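Local coordinates for protein Exo beta-1,2-glucooligosaccharide sophorohydrolase (non-reducing end) (Parabacteroides distasonis ATCC 8503, PDB 5Z06) that hydrolyses linear beta-1,2-glucan and beta-1,2-glucooligosaccharides of four or more glucose units, releasing sophorose from the non-reducing end, at residues Y8-N13 and D175-L180. Residues are numbered along the deposited sequence; the frame is centred on the assembly and turned at random.
With CA (calcium ion), chain C.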
ATOM      1  N   TYR A   8     -12.976 -13.856   2.724  1.00 32.55           N
ATOM      2  CA  TYR A   8     -11.959 -14.418   1.844  1.00 33.03           C
ATOM      3  C   TYR A   8     -12.520 -14.463   0.421  1.00 34.17           C
ATOM      4  O   TYR A   8     -13.275 -15.379   0.029  1.00 33.17           O
ATOM      5  CB  TYR A   8     -11.589 -15.780   2.343  1.00 31.58           C
ATOM      6  CG  TYR A   8     -10.384 -16.376   1.706  1.00 31.63           C
ATOM      7  CD1 TYR A   8      -9.127 -16.197   2.264  1.00 30.02           C
ATOM      8  CD2 TYR A   8     -10.493 -17.175   0.576  1.00 30.08           C
ATOM      9  CE1 TYR A   8      -8.018 -16.789   1.705  1.00 29.37           C
ATOM     10  CE2 TYR A   8      -9.377 -17.759   0.008  1.00 29.20           C
ATOM     11  CZ  TYR A   8      -8.149 -17.560   0.574  1.00 28.50           C
ATOM     12  OH  TYR A   8      -7.042 -18.145   0.022  1.00 30.73           O
ATOM     13  N   VAL A   9     -12.157 -13.431  -0.336  1.00 35.84           N
ATOM     14  CA  VAL A   9     -12.728 -13.150  -1.647  1.00 34.02           C
ATOM     15  C   VAL A   9     -11.762 -13.607  -2.726  1.00 33.75           C
ATOM     16  O   VAL A   9     -10.596 -13.276  -2.674  1.00 35.48           O
ATOM     17  CB  VAL A   9     -12.999 -11.637  -1.784  1.00 33.75           C
ATOM     18  CG1 VAL A   9     -13.472 -11.256  -3.182  1.00 33.58           C
ATOM     19  CG2 VAL A   9     -14.026 -11.204  -0.753  1.00 33.80           C
ATOM     20  N   PHE A  10     -12.257 -14.353  -3.707  1.00 31.86           N
ATOM     21  CA  PHE A  10     -11.479 -14.701  -4.888  1.00 32.61           C
ATOM     22  C   PHE A  10     -11.621 -13.647  -5.976  1.00 33.42           C
ATOM     23  O   PHE A  10     -10.692 -13.402  -6.729  1.00 34.21           O
ATOM     24  CB  PHE A  10     -11.921 -16.048  -5.432  1.00 32.20           C
ATOM     25  CG  PHE A  10     -11.645 -17.169  -4.505  1.00 32.56           C
ATOM     26  CD1 PHE A  10     -10.390 -17.744  -4.465  1.00 31.87           C
ATOM     27  CD2 PHE A  10     -12.635 -17.641  -3.646  1.00 33.97           C
ATOM     28  CE1 PHE A  10     -10.116 -18.785  -3.594  1.00 33.79           C
ATOM     29  CE2 PHE A  10     -12.368 -18.694  -2.776  1.00 34.47           C
ATOM     30  CZ  PHE A  10     -11.113 -19.267  -2.752  1.00 32.86           C
ATOM     31  N   PHE A  11     -12.807 -13.064  -6.093  1.00 33.14           N
ATOM     32  CA  PHE A  11     -12.999 -11.969  -7.007  1.00 33.29           C
ATOM     33  C   PHE A  11     -14.173 -11.118  -6.597  1.00 34.13           C
ATOM     34  O   PHE A  11     -15.261 -11.638  -6.364  1.00 36.36           O
ATOM     35  CB  PHE A  11     -13.248 -12.500  -8.407  1.00 32.82           C
ATOM     36  CG  PHE A  11     -13.410 -11.422  -9.414  1.00 32.11           C
ATOM     37  CD1 PHE A  11     -12.297 -10.846  -9.991  1.00 30.34           C
ATOM     38  CD2 PHE A  11     -14.667 -10.963  -9.766  1.00 32.05           C
ATOM     39  CE1 PHE A  11     -12.427  -9.839 -10.911  1.00 31.46           C
ATOM     40  CE2 PHE A  11     -14.802  -9.943 -10.690  1.00 32.16           C
ATOM     41  CZ  PHE A  11     -13.685  -9.380 -11.266  1.00 30.44           C
ATOM     42  N   GLU A  12     -13.948  -9.820  -6.513  1.00 32.82           N
ATOM     43  CA  GLU A  12     -15.020  -8.844  -6.429  1.00 33.99           C
ATOM     44  C   GLU A  12     -15.023  -7.963  -7.673  1.00 33.09           C
ATOM     45  O   GLU A  12     -16.045  -7.822  -8.342  1.00 32.42           O
ATOM     46  CB  GLU A  12     -14.840  -7.984  -5.199  1.00 37.60           C
ATOM     47  CG  GLU A  12     -15.919  -6.931  -5.042  1.00 42.34           C
ATOM     48  CD  GLU A  12     -15.917  -6.343  -3.655  1.00 45.38           C
ATOM     49  OE1 GLU A  12     -14.923  -5.675  -3.294  1.00 47.49           O
ATOM     50  OE2 GLU A  12     -16.901  -6.580  -2.931  1.00 47.35           O
ATOM     51  N   ASN A  13     -13.878  -7.356  -7.950  1.00 33.63           N
ATOM     52  CA  ASN A  13     -13.693  -6.444  -9.084  1.00 33.96           C
ATOM     53  C   ASN A  13     -12.235  -6.460  -9.474  1.00 30.65           C
ATOM     54  O   ASN A  13     -11.367  -6.604  -8.628  1.00 31.51           O
ATOM     55  CB  ASN A  13     -14.092  -5.006  -8.698  1.00 33.01           C
ATOM     56  CG  ASN A  13     -15.589  -4.770  -8.770  1.00 32.86           C
ATOM     57  OD1 ASN A  13     -16.232  -5.159  -9.737  1.00 33.05           O
ATOM     58  ND2 ASN A  13     -16.149  -4.118  -7.758  1.00 32.44           N
ATOM     59  N   ASP A 175     -18.921 -13.191 -11.013  1.00 31.05           N
ATOM     60  CA  ASP A 175     -18.639 -12.080 -10.164  1.00 31.25           C
ATOM     61  C   ASP A 175     -18.794 -12.506  -8.695  1.00 32.09           C
ATOM     62  O   ASP A 175     -19.432 -13.515  -8.382  1.00 30.21           O
ATOM     63  CB  ASP A 175     -19.599 -10.935 -10.507  1.00 28.95           C
ATOM     64  CG  ASP A 175     -19.040  -9.588 -10.162  1.00 28.37           C
ATOM     65  OD1 ASP A 175     -17.888  -9.509  -9.706  1.00 28.79           O
ATOM     66  OD2 ASP A 175     -19.742  -8.578 -10.342  1.00 28.03           O
ATOM     67  N   ASP A 176     -18.187 -11.732  -7.810  1.00 31.67           N
ATOM     68  CA  ASP A 176     -18.353 -11.883  -6.371  1.00 34.75           C
ATOM     69  C   ASP A 176     -18.126 -13.296  -5.873  1.00 33.62           C
ATOM     70  O   ASP A 176     -18.938 -13.863  -5.139  1.00 37.31           O
ATOM     71  CB  ASP A 176     -19.689 -11.323  -5.986  1.00 37.73           C
ATOM     72  CG  ASP A 176     -19.847  -9.932  -6.491  1.00 39.27           C
ATOM     73  OD1 ASP A 176     -18.921  -9.127  -6.258  1.00 43.68           O
ATOM     74  OD2 ASP A 176     -20.845  -9.655  -7.165  1.00 45.13           O
ATOM     75  N   ILE A 177     -16.988 -13.828  -6.298  1.00 31.29           N
ATOM     76  CA  ILE A 177     -16.545 -15.157  -5.959  1.00 31.76           C
ATOM     77  C   ILE A 177     -15.859 -15.004  -4.625  1.00 33.97           C
ATOM     78  O   ILE A 177     -14.828 -14.323  -4.500  1.00 34.57           O
ATOM     79  CB  ILE A 177     -15.564 -15.715  -6.978  1.00 32.05           C
ATOM     80  CG1 ILE A 177     -16.138 -15.580  -8.393  1.00 32.92           C
ATOM     81  CG2 ILE A 177     -15.261 -17.163  -6.646  1.00 33.36           C
ATOM     82  CD1 ILE A 177     -15.184 -15.925  -9.490  1.00 34.88           C
ATOM     83  N   GLU A 178     -16.454 -15.615  -3.616  1.00 36.79           N
ATOM     84  CA  GLU A 178     -16.018 -15.419  -2.252  1.00 40.00           C
ATOM     85  C   GLU A 178     -16.502 -16.533  -1.340  1.00 38.93           C
ATOM     86  O   GLU A 178     -17.515 -17.210  -1.623  1.00 36.28           O
ATOM     87  CB  GLU A 178     -16.534 -14.075  -1.725  1.00 41.32           C
ATOM     88  CG  GLU A 178     -18.041 -13.933  -1.733  1.00 42.01           C
ATOM     89  CD  GLU A 178     -18.507 -12.536  -1.386  1.00 42.10           C
ATOM     90  OE1 GLU A 178     -17.709 -11.713  -0.874  1.00 46.05           O
ATOM     91  OE2 GLU A 178     -19.693 -12.263  -1.623  1.00 39.90           O
ATOM     92  N   LEU A 179     -15.770 -16.695  -0.243  1.00 35.16           N
ATOM     93  CA  LEU A 179     -16.179 -17.560   0.832  1.00 33.82           C
ATOM     94  C   LEU A 179     -16.981 -16.728   1.812  1.00 33.38           C
ATOM     95  O   LEU A 179     -16.570 -15.619   2.159  1.00 32.93           O
ATOM     96  CB  LEU A 179     -14.972 -18.185   1.505  1.00 32.14           C
ATOM     97  CG  LEU A 179     -14.039 -18.990   0.618  1.00 32.21           C
ATOM     98  CD1 LEU A 179     -13.003 -19.686   1.467  1.00 31.55           C
ATOM     99  CD2 LEU A 179     -14.802 -19.990  -0.227  1.00 34.48           C
ATOM    100  N   LEU A 180     -18.130 -17.257   2.227  1.00 35.53           N
ATOM    101  CA  LEU A 180     -19.035 -16.594   3.162  1.00 38.44           C
ATOM    102  C   LEU A 180     -19.387 -17.559   4.280  1.00 41.62           C
ATOM    103  O   LEU A 180     -19.298 -18.772   4.093  1.00 40.10           O
ATOM    104  CB  LEU A 180     -20.323 -16.173   2.475  1.00 38.95           C
ATOM    105  CG  LEU A 180     -20.236 -15.042   1.458  1.00 40.46           C
ATOM    106  CD1 LEU A 180     -21.567 -14.854   0.741  1.00 39.25           C
ATOM    107  CD2 LEU A 180     -19.839 -13.736   2.127  1.00 42.20           C
TER
HETATM  108 CA    CA C 801     -17.782  -7.055  -9.586  1.00 31.11          CA
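Asp175 meets Phe11 and Glu12 beside a calcium ion. Its carboxylate binds the metal through both oxygens; Asp175 OD1 lies 2.5 Å from the calcium. Glu12 O and Asn13 OD1 bind the same ion, and Thr49 and Asn52 complete the site. With its CG anti to the backbone N (chi1 -154°), Asp175 also brings OD1 to the edge of the Phe11 ring, 3.3 Å from Phe11 CE2. Asp176 N donates to Asp175 OD1 from above the carboxylate plane, which may help to hold the carboxylate in place. Ile177 and Phe11 form an antiparallel hydrogen-bonded pair. Ile177 O accepts from Phe10 N at 2.7 Å and from Phe11 N at 2.9 Å. This double acceptance marks a beta bulge: the register slips by one residue between Val9 and Phe11. Ile177 CG2 packs against Phe10 CB at 3.7 Å. Glu178 forms a non-hydrogen-bonded pair with Val9, and its OE2 a salt bridge with Lys218. Leu179 N gives Tyr8 O a nearly straight bond of 2.8 Å (177°). Leu179 CD2 lies at the edge of the Phe10 ring, 3.8 Å from Phe10 CE2. Replacing Phe10 by alanine would probably open a gap beside Leu179 CD2. Strand 169-180 also pairs with strand 86-93. Phe10 and Ile177 pack on Ile70 of strand 65-71 and Val158 of strand 155-161, joining two antiparallel sheets face to face, consistent with a beta-sandwich.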